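Local coordinates for minor capsid protein VP1 (Human bocavirus 3, PDB 5US7) that assembles in sixty copies into the T=1 icosahedral capsid of a parvovirus, with a phospholipase A2-like region in the N-terminal extension of its longest form, at residues A[200-205]-A[324-329]; A[489-494]-A[534-539]; A[497-502]-A[525-530]. All blocks are in the same frame, centred on the assembly; numbering follows the deposited sequence.

Contact 1 of 3, residues A[200-205]-A[324-329]; sequences LAEMED and GANINS
Leu200 lies side by side with Ile327, both side chains pointing the same way, and CD1 of Leu200 comes 3.5 Å from CG2 of Ile327. Ile327 CG1 stands between its own backbone N and carbonyl carbon (chi1 67°), which puts CG2 nearest Leu200, with CD1 of Ile327 alongside; CG2 also meets the backbone N of Leu200.

Two positions on, Glu202 sends out an extended chain whose carboxylate lies against residues 326-328. Its OE1 is 3.1 Å from ND2 of Asn326, with the carboxylate and amide planes 82° apart. OE2 of Glu202 has CB of Asn328 and CA of Ile327 as neighbours, the latter at 3.4 Å. Glu199 puts a second carboxylate close to OE2, which would probably be unfavourable unless the charge is screened.

Glu204 adds only its aliphatic start: CB is 3.5 Å from ND2 of Asn326, while the bend at chi2 (62°) carries the carboxylate off. Helix 210-215 backs both segments, touching Met203 and Ile327, and Met203 also packs on Ile501 of a neighbouring subunit. Such loop-on-loop contact, largely at the surface, belongs to the long irregular connections between the strands of the parvovirus jelly-roll capsid protein.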
loop_
_atom_site.group_PDB
_atom_site.type_symbol
_atom_site.label_atom_id
_atom_site.label_comp_id
_atom_site.label_asym_id
_atom_site.label_seq_id
_atom_site.Cartn_x
_atom_site.Cartn_y
_atom_site.Cartn_z
ATOM N N LEU A 200 -23.349 -114.489 31.185
ATOM C CA LEU A 200 -22.451 -113.943 30.172
ATOM C C LEU A 200 -21.287 -113.249 30.862
ATOM O O LEU A 200 -21.328 -112.029 31.032
ATOM C CB LEU A 200 -23.151 -112.952 29.236
ATOM C CG LEU A 200 -23.980 -113.358 28.026
ATOM C CD1 LEU A 200 -25.246 -114.050 28.446
ATOM C CD2 LEU A 200 -24.305 -112.114 27.229
ATOM N N ALA A 201 -20.250 -114.009 31.232
ATOM C CA ALA A 201 -19.274 -113.726 32.286
ATOM C C ALA A 201 -19.777 -114.065 33.678
ATOM O O ALA A 201 -19.596 -113.282 34.614
ATOM C CB ALA A 201 -18.838 -112.263 32.274
ATOM N N GLU A 202 -20.415 -115.223 33.815
ATOM C CA GLU A 202 -20.677 -115.787 35.131
ATOM C C GLU A 202 -19.374 -115.829 35.953
ATOM O O GLU A 202 -19.359 -115.271 37.047
ATOM C CB GLU A 202 -21.312 -117.180 35.023
ATOM C CG GLU A 202 -22.687 -117.254 34.421
ATOM C CD GLU A 202 -23.074 -118.690 34.153
ATOM O OE1 GLU A 202 -22.167 -119.543 34.121
ATOM O OE2 GLU A 202 -24.273 -118.982 34.020
ATOM N N MET A 203 -18.285 -116.462 35.491
ATOM C CA MET A 203 -18.219 -117.398 34.367
ATOM C C MET A 203 -18.074 -118.784 34.976
ATOM O O MET A 203 -17.464 -118.932 36.035
ATOM C CB MET A 203 -17.055 -117.091 33.431
ATOM C CG MET A 203 -15.700 -117.420 34.014
ATOM S SD MET A 203 -14.352 -116.720 33.064
ATOM C CE MET A 203 -14.269 -115.099 33.804
ATOM N N GLU A 204 -18.640 -119.802 34.338
ATOM C CA GLU A 204 -18.649 -121.144 34.899
ATOM C C GLU A 204 -17.922 -122.113 33.981
ATOM O O GLU A 204 -18.257 -122.225 32.797
ATOM C CB GLU A 204 -20.075 -121.628 35.160
ATOM C CG GLU A 204 -20.132 -123.022 35.764
ATOM C CD GLU A 204 -19.468 -123.111 37.130
ATOM O OE1 GLU A 204 -19.216 -122.061 37.759
ATOM O OE2 GLU A 204 -19.182 -124.242 37.572
ATOM N N ASP A 205 -16.943 -122.822 34.547
ATOM C CA ASP A 205 -16.070 -123.729 33.813
ATOM C C ASP A 205 -15.507 -122.964 32.624
ATOM O O ASP A 205 -15.191 -121.778 32.756
ATOM C CB ASP A 205 -16.844 -124.982 33.385
ATOM C CG ASP A 205 -15.946 -126.075 32.828
ATOM O OD1 ASP A 205 -14.712 -125.885 32.808
ATOM O OD2 ASP A 205 -16.481 -127.122 32.408
ATOM N N GLY A 324 -21.917 -120.216 22.388
ATOM C CA GLY A 324 -20.837 -120.675 23.236
ATOM C C GLY A 324 -20.742 -119.927 24.542
ATOM O O GLY A 324 -19.658 -119.834 25.121
ATOM N N ALA A 325 -21.856 -119.385 25.021
ATOM C CA ALA A 325 -21.872 -118.549 26.209
ATOM C C ALA A 325 -22.228 -119.301 27.482
ATOM O O ALA A 325 -22.355 -118.663 28.526
ATOM C CB ALA A 325 -22.845 -117.385 26.019
ATOM N N ASN A 326 -22.384 -120.628 27.432
ATOM C CA ASN A 326 -22.831 -121.372 28.606
ATOM C C ASN A 326 -24.185 -120.855 29.074
ATOM O O ASN A 326 -25.211 -121.175 28.471
ATOM C CB ASN A 326 -21.806 -121.299 29.743
ATOM C CG ASN A 326 -22.130 -122.248 30.880
ATOM O OD1 ASN A 326 -22.719 -123.307 30.669
ATOM N ND2 ASN A 326 -21.757 -121.865 32.094
ATOM N N ILE A 327 -24.185 -120.173 30.215
ATOM C CA ILE A 327 -25.297 -119.429 30.837
ATOM C C ILE A 327 -26.494 -120.240 31.319
ATOM O O ILE A 327 -27.617 -119.740 31.293
ATOM C CB ILE A 327 -25.830 -118.245 29.941
ATOM C CG1 ILE A 327 -26.522 -118.687 28.648
ATOM C CG2 ILE A 327 -24.732 -117.241 29.684
ATOM C CD1 ILE A 327 -27.149 -117.561 27.881
ATOM N N ASN A 328 -26.267 -121.488 31.717
ATOM C CA ASN A 328 -26.878 -121.998 32.946
ATOM C C ASN A 328 -28.365 -121.670 33.088
ATOM O O ASN A 328 -29.210 -122.183 32.362
ATOM C CB ASN A 328 -26.107 -121.466 34.157
ATOM C CG ASN A 328 -26.452 -122.197 35.438
ATOM O OD1 ASN A 328 -26.816 -123.370 35.418
ATOM N ND2 ASN A 328 -26.332 -121.504 36.562
ATOM N N SER A 329 -28.649 -120.798 34.053
ATOM C CA SER A 329 -30.003 -120.447 34.451
ATOM C C SER A 329 -30.758 -119.777 33.307
ATOM O O SER A 329 -30.176 -119.305 32.329
ATOM C CB SER A 329 -29.972 -119.521 35.664
ATOM O OG SER A 329 -31.278 -119.124 36.035
#

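Contact 2 of 3, residues A[489-494]-A[534-539]; sequences RPERRH and NINKVL
Glu491 and Asn536 slide past each other in opposite directions, polar atoms meeting carbon. CG of Glu491 is 3.4 Å from ND2 of Asn536, and OE2 of Glu491 lies 3.5 Å from CB of Asn536, the carboxylate and amide planes being 75° apart. OE1 of Glu491 rests on the neighbouring backbone, 3.4 Å from CA of Ile535. An extended chain beyond CG (chi2 179°) carries the carboxylate across to both residues. OD1 of Asn536 accepts a hydrogen bond from Arg251.

CB of Asn534 lies against the carbonyl of Arg492, 4.0 Å from CB of Arg492.

The chain enters this region through the arginine-rich run Arg489 to Arg493, which belongs to a nuclear localization signal assigned by similarity. In the assembled capsid that signal is expected to be hidden on the inner surface, and the burial of this contact is consistent with that. Both segments lie in the tail that follows the long strand 466-482, and the second ends at the C-terminus, where the carboxylate of Leu539 forms a salt bridge with Lys419 of a neighbouring subunit.

Among the polar and aromatic groups, His494 and Asn534 cross at about a right angle, the ring and amide planes 55° apart and CD2 of His494 3.7 Å from ND2 of Asn534. The imidazole NE2 finds its stronger partner in the carbonyl of Pro530. Within the first segment, NH2 of Arg493 and OE1 of Glu491 make a long salt bridge at 3.8 Å, though the exact position of the guanidinium is doubtful.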
loop_
_atom_site.group_PDB
_atom_site.type_symbol
_atom_site.label_atom_id
_atom_site.label_comp_id
_atom_site.label_asym_id
_atom_site.label_seq_id
_atom_site.Cartn_x
_atom_site.Cartn_y
_atom_site.Cartn_z
ATOM N N ARG A 489 -69.142 -75.884 22.664
ATOM C CA ARG A 489 -69.469 -76.534 23.918
ATOM C C ARG A 489 -68.347 -76.413 24.941
ATOM O O ARG A 489 -67.225 -76.033 24.619
ATOM C CB ARG A 489 -69.822 -77.987 23.641
ATOM C CG ARG A 489 -71.242 -78.175 23.232
ATOM C CD ARG A 489 -71.497 -79.610 22.938
ATOM N NE ARG A 489 -70.956 -80.464 23.985
ATOM C CZ ARG A 489 -71.526 -80.685 25.159
ATOM N NH1 ARG A 489 -72.663 -80.095 25.473
ATOM N NH2 ARG A 489 -70.939 -81.485 26.030
ATOM N N PRO A 490 -68.640 -76.720 26.208
ATOM C CA PRO A 490 -67.680 -76.445 27.285
ATOM C C PRO A 490 -66.419 -77.315 27.326
ATOM O O PRO A 490 -65.448 -76.905 27.971
ATOM C CB PRO A 490 -68.531 -76.652 28.537
ATOM C CG PRO A 490 -69.863 -76.290 28.115
ATOM C CD PRO A 490 -69.999 -76.854 26.752
ATOM N N GLU A 491 -66.374 -78.467 26.673
ATOM C CA GLU A 491 -65.224 -79.396 26.759
ATOM C C GLU A 491 -65.116 -79.928 28.187
ATOM O O GLU A 491 -66.137 -80.320 28.768
ATOM C CB GLU A 491 -63.958 -78.722 26.234
ATOM C CG GLU A 491 -63.945 -78.420 24.752
ATOM C CD GLU A 491 -62.670 -77.723 24.318
ATOM O OE1 GLU A 491 -61.869 -77.343 25.197
ATOM O OE2 GLU A 491 -62.469 -77.546 23.098
ATOM N N ARG A 492 -63.925 -79.994 28.779
ATOM C CA ARG A 492 -63.719 -80.722 30.022
ATOM C C ARG A 492 -62.549 -80.117 30.775
ATOM O O ARG A 492 -61.631 -79.563 30.172
ATOM C CB ARG A 492 -63.444 -82.204 29.776
ATOM C CG ARG A 492 -63.187 -82.981 31.034
ATOM C CD ARG A 492 -62.813 -84.399 30.754
ATOM N NE ARG A 492 -62.542 -85.133 31.976
ATOM C CZ ARG A 492 -62.316 -86.437 32.018
ATOM N NH1 ARG A 492 -62.319 -87.141 30.899
ATOM N NH2 ARG A 492 -62.078 -87.034 33.174
ATOM N N ARG A 493 -62.591 -80.221 32.099
ATOM C CA ARG A 493 -61.527 -79.729 32.955
ATOM C C ARG A 493 -61.315 -80.709 34.097
ATOM O O ARG A 493 -62.105 -81.630 34.305
ATOM C CB ARG A 493 -61.849 -78.332 33.476
ATOM C CG ARG A 493 -61.986 -77.323 32.378
ATOM C CD ARG A 493 -60.644 -77.043 31.775
ATOM N NE ARG A 493 -60.721 -76.141 30.638
ATOM C CZ ARG A 493 -60.767 -76.543 29.377
ATOM N NH1 ARG A 493 -60.731 -77.829 29.091
ATOM N NH2 ARG A 493 -60.835 -75.657 28.399
ATOM N N HIS A 494 -60.224 -80.517 34.832
ATOM C CA HIS A 494 -59.968 -81.275 36.053
ATOM C C HIS A 494 -60.508 -80.480 37.227
ATOM O O HIS A 494 -59.963 -79.434 37.581
ATOM C CB HIS A 494 -58.484 -81.556 36.234
ATOM C CG HIS A 494 -57.906 -82.433 35.175
ATOM N ND1 HIS A 494 -58.262 -83.754 35.029
ATOM C CD2 HIS A 494 -56.982 -82.185 34.223
ATOM C CE1 HIS A 494 -57.592 -84.279 34.022
ATOM N NE2 HIS A 494 -56.807 -83.347 33.516
ATOM N N ASN A 534 -58.521 -83.594 28.470
ATOM C CA ASN A 534 -59.341 -82.406 28.313
ATOM C C ASN A 534 -58.800 -81.520 27.203
ATOM O O ASN A 534 -57.873 -81.907 26.485
ATOM C CB ASN A 534 -59.443 -81.658 29.642
ATOM C CG ASN A 534 -58.100 -81.281 30.204
ATOM O OD1 ASN A 534 -57.069 -81.772 29.754
ATOM N ND2 ASN A 534 -58.102 -80.422 31.209
ATOM N N ILE A 535 -59.373 -80.328 27.071
ATOM C CA ILE A 535 -59.297 -79.504 25.870
ATOM C C ILE A 535 -59.843 -80.353 24.725
ATOM O O ILE A 535 -60.743 -81.167 24.946
ATOM C CB ILE A 535 -57.862 -78.991 25.630
ATOM C CG1 ILE A 535 -57.366 -78.286 26.885
ATOM C CG2 ILE A 535 -57.814 -77.915 24.571
ATOM C CD1 ILE A 535 -55.940 -77.843 26.814
ATOM N N ASN A 536 -59.284 -80.216 23.526
ATOM C CA ASN A 536 -59.730 -80.839 22.282
ATOM C C ASN A 536 -58.858 -80.319 21.155
ATOM O O ASN A 536 -58.233 -79.262 21.265
ATOM C CB ASN A 536 -61.199 -80.561 21.930
ATOM C CG ASN A 536 -62.157 -81.540 22.562
ATOM O OD1 ASN A 536 -61.781 -82.657 22.908
ATOM N ND2 ASN A 536 -63.411 -81.138 22.697
ATOM N N LYS A 537 -58.855 -81.061 20.055
ATOM C CA LYS A 537 -58.213 -80.627 18.829
ATOM C C LYS A 537 -58.969 -81.241 17.668
ATOM O O LYS A 537 -59.459 -82.367 17.764
ATOM C CB LYS A 537 -56.740 -81.034 18.775
ATOM C CG LYS A 537 -56.512 -82.531 18.791
ATOM C CD LYS A 537 -55.039 -82.875 18.759
ATOM C CE LYS A 537 -54.835 -84.374 18.862
ATOM N NZ LYS A 537 -53.399 -84.756 18.891
ATOM N N VAL A 538 -59.076 -80.494 16.580
ATOM C CA VAL A 538 -59.597 -81.031 15.333
ATOM C C VAL A 538 -58.444 -81.684 14.587
ATOM O O VAL A 538 -57.423 -81.045 14.314
ATOM C CB VAL A 538 -60.275 -79.941 14.493
ATOM C CG1 VAL A 538 -61.575 -79.550 15.130
ATOM C CG2 VAL A 538 -59.398 -78.722 14.417
ATOM N N LEU A 539 -58.590 -82.967 14.286
ATOM C CA LEU A 539 -57.554 -83.689 13.567
ATOM C C LEU A 539 -57.448 -83.186 12.134
ATOM O O LEU A 539 -58.449 -82.797 11.532
ATOM C CB LEU A 539 -57.837 -85.186 13.570
ATOM C CG LEU A 539 -57.865 -85.861 14.935
ATOM C CD1 LEU A 539 -58.146 -87.335 14.762
ATOM C CD2 LEU A 539 -56.563 -85.638 15.671
ATOM O OXT LEU A 539 -56.370 -83.158 11.544
#

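Contact 3 of 3, residues A[497-502]-A[525-530]; sequences LGLGIG and WDMCFP
Leu499 and Met527 bring the two backbones closest, their CA atoms 5.8 Å apart, where an irregular, glycine-rich segment passes a type II beta turn running from Asp526 to Phe529 and closed by a 2.8 Å hydrogen bond from Phe529 N to Asp526 O. Cys528 takes the third position of that turn, with a positive phi of 90°.

Met527, at the second position, contributes the largest share of the contact. CB of Met527 is 3.6 Å from CD2 of Leu499, and the two side chains run at a slant to each other. With Met527 CG lodged between its backbone N and carbonyl carbon (chi1 67°) and the chain bent at chi3 (90°), the thioether folds along the backbone of 499-500, bringing CE to 3.5 Å from the N of Gly500. That amide is also engaged elsewhere, donating to OG1 of Thr510.

Both segments belong to the extended C-terminal tail beyond the last long strand of the capsid protein, and here the tail folds back on itself beside helix 109-116, whose Trp112 and Gln113 touch Phe529.

CD2 of Leu499 also reaches CZ of Phe529 at 4.4 Å, obliquely to the ring. At the edge of the same ring and near its plane lies the carbonyl O of Gly498, 4.4 Å from CE1 of Phe529. Leu499 packs against Leu215 of one neighbouring subunit and Arg489 of another, while the Phe529 ring stacks with His494 of its own chain and touches Pro490 of the subunit that supplies Arg489.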
loop_
_atom_site.group_PDB
_atom_site.type_symbol
_atom_site.label_atom_id
_atom_site.label_comp_id
_atom_site.label_asym_id
_atom_site.label_seq_id
_atom_site.Cartn_x
_atom_site.Cartn_y
_atom_site.Cartn_z
ATOM N N LEU A 497 -63.500 -81.847 42.214
ATOM C CA LEU A 497 -64.668 -82.534 42.743
ATOM C C LEU A 497 -64.609 -84.014 42.417
ATOM O O LEU A 497 -65.155 -84.833 43.162
ATOM C CB LEU A 497 -65.957 -81.905 42.227
ATOM C CG LEU A 497 -66.564 -80.855 43.160
ATOM C CD1 LEU A 497 -65.607 -79.723 43.418
ATOM C CD2 LEU A 497 -67.856 -80.317 42.580
ATOM N N GLY A 498 -64.002 -84.382 41.297
ATOM C CA GLY A 498 -63.421 -85.702 41.268
ATOM C C GLY A 498 -62.177 -85.686 42.127
ATOM O O GLY A 498 -61.181 -85.067 41.753
ATOM N N LEU A 499 -62.201 -86.430 43.225
ATOM C CA LEU A 499 -61.128 -86.612 44.198
ATOM C C LEU A 499 -61.715 -87.473 45.301
ATOM O O LEU A 499 -62.931 -87.647 45.398
ATOM C CB LEU A 499 -60.543 -85.342 44.822
ATOM C CG LEU A 499 -59.614 -84.333 44.150
ATOM C CD1 LEU A 499 -59.265 -83.251 45.136
ATOM C CD2 LEU A 499 -58.364 -84.985 43.640
ATOM N N GLY A 500 -60.833 -88.007 46.141
ATOM C CA GLY A 500 -61.221 -88.911 47.193
ATOM C C GLY A 500 -61.173 -88.268 48.567
ATOM O O GLY A 500 -60.934 -87.078 48.734
ATOM N N ILE A 501 -61.401 -89.111 49.563
ATOM C CA ILE A 501 -61.373 -88.703 50.955
ATOM C C ILE A 501 -60.490 -89.708 51.681
ATOM O O ILE A 501 -60.430 -90.883 51.307
ATOM C CB ILE A 501 -62.796 -88.653 51.549
ATOM C CG1 ILE A 501 -62.882 -87.592 52.630
ATOM C CG2 ILE A 501 -63.207 -90.007 52.108
ATOM C CD1 ILE A 501 -62.780 -86.199 52.052
ATOM N N GLY A 502 -59.772 -89.248 52.692
ATOM C CA GLY A 502 -58.824 -90.127 53.345
ATOM C C GLY A 502 -58.219 -89.495 54.576
ATOM O O GLY A 502 -58.315 -88.285 54.797
ATOM N N TRP A 525 -57.048 -93.027 39.331
ATOM C CA TRP A 525 -57.361 -92.115 38.245
ATOM C C TRP A 525 -58.800 -91.642 38.473
ATOM O O TRP A 525 -59.566 -92.338 39.137
ATOM C CB TRP A 525 -57.214 -92.858 36.925
ATOM C CG TRP A 525 -55.815 -93.159 36.598
ATOM C CD1 TRP A 525 -55.007 -94.015 37.259
ATOM C CD2 TRP A 525 -55.098 -92.747 35.435
ATOM N NE1 TRP A 525 -53.787 -94.084 36.647
ATOM C CE2 TRP A 525 -53.824 -93.322 35.512
ATOM C CE3 TRP A 525 -55.397 -91.924 34.352
ATOM C CZ2 TRP A 525 -52.852 -93.102 34.556
ATOM C CZ3 TRP A 525 -54.428 -91.709 33.407
ATOM C CH2 TRP A 525 -53.170 -92.288 33.513
ATOM N N ASP A 526 -59.193 -90.486 37.943
ATOM C CA ASP A 526 -58.343 -89.624 37.149
ATOM C C ASP A 526 -57.717 -88.534 37.988
ATOM O O ASP A 526 -57.074 -87.644 37.453
ATOM C CB ASP A 526 -59.138 -89.002 36.002
ATOM C CG ASP A 526 -59.521 -90.012 34.942
ATOM O OD1 ASP A 526 -58.943 -91.118 34.933
ATOM O OD2 ASP A 526 -60.395 -89.697 34.111
ATOM N N MET A 527 -57.933 -88.558 39.299
ATOM C CA MET A 527 -57.105 -87.720 40.147
ATOM C C MET A 527 -55.657 -88.145 39.954
ATOM O O MET A 527 -55.369 -89.318 39.715
ATOM C CB MET A 527 -57.547 -87.811 41.609
ATOM C CG MET A 527 -57.335 -89.137 42.282
ATOM S SD MET A 527 -58.170 -89.279 43.873
ATOM C CE MET A 527 -59.750 -89.941 43.379
ATOM N N CYS A 528 -54.744 -87.182 40.070
ATOM C CA CYS A 528 -53.426 -87.084 39.437
ATOM C C CYS A 528 -53.528 -86.372 38.094
ATOM O O CYS A 528 -52.503 -86.000 37.532
ATOM C CB CYS A 528 -52.728 -88.440 39.229
ATOM S SG CYS A 528 -52.334 -89.380 40.715
ATOM N N PHE A 529 -54.735 -86.155 37.583
ATOM C CA PHE A 529 -55.076 -85.261 36.483
ATOM C C PHE A 529 -54.311 -85.518 35.192
ATOM O O PHE A 529 -53.523 -84.675 34.775
ATOM C CB PHE A 529 -54.869 -83.818 36.921
ATOM C CG PHE A 529 -55.786 -83.387 38.016
ATOM C CD1 PHE A 529 -56.937 -84.086 38.296
ATOM C CD2 PHE A 529 -55.500 -82.268 38.768
ATOM C CE1 PHE A 529 -57.779 -83.689 39.297
ATOM C CE2 PHE A 529 -56.341 -81.868 39.766
ATOM C CZ PHE A 529 -57.479 -82.577 40.031
ATOM N N PRO A 530 -54.550 -86.628 34.507
ATOM C CA PRO A 530 -53.821 -86.902 33.265
ATOM C C PRO A 530 -53.907 -85.748 32.276
ATOM O O PRO A 530 -54.889 -85.006 32.240
ATOM C CB PRO A 530 -54.536 -88.133 32.703
ATOM C CG PRO A 530 -55.435 -88.606 33.774
ATOM C CD PRO A 530 -55.233 -87.826 34.995
#

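Within the chain contact 1 stands apart, its centre about 56 Å from that of contact 2 and about 50 Å from that of contact 3, beyond the chain's centre; between subunits, its Met203 packs on Ile501 of contact 3's first segment. It is largely a surface meeting of two loops that each lead into a short helix, mixing an aliphatic pair with carboxylates and amides. Contacts 2 and 3 share the C-terminal tail, the segments of contact 3 falling between those of contact 2 along the chain. Contact 2 is buried and rich in charged and amide groups, contact 3 partly buried and apolar. The Arg492-Asp526 salt bridge joins them, as does His494, hydrogen-bonded to Pro530 and stacked on Phe529.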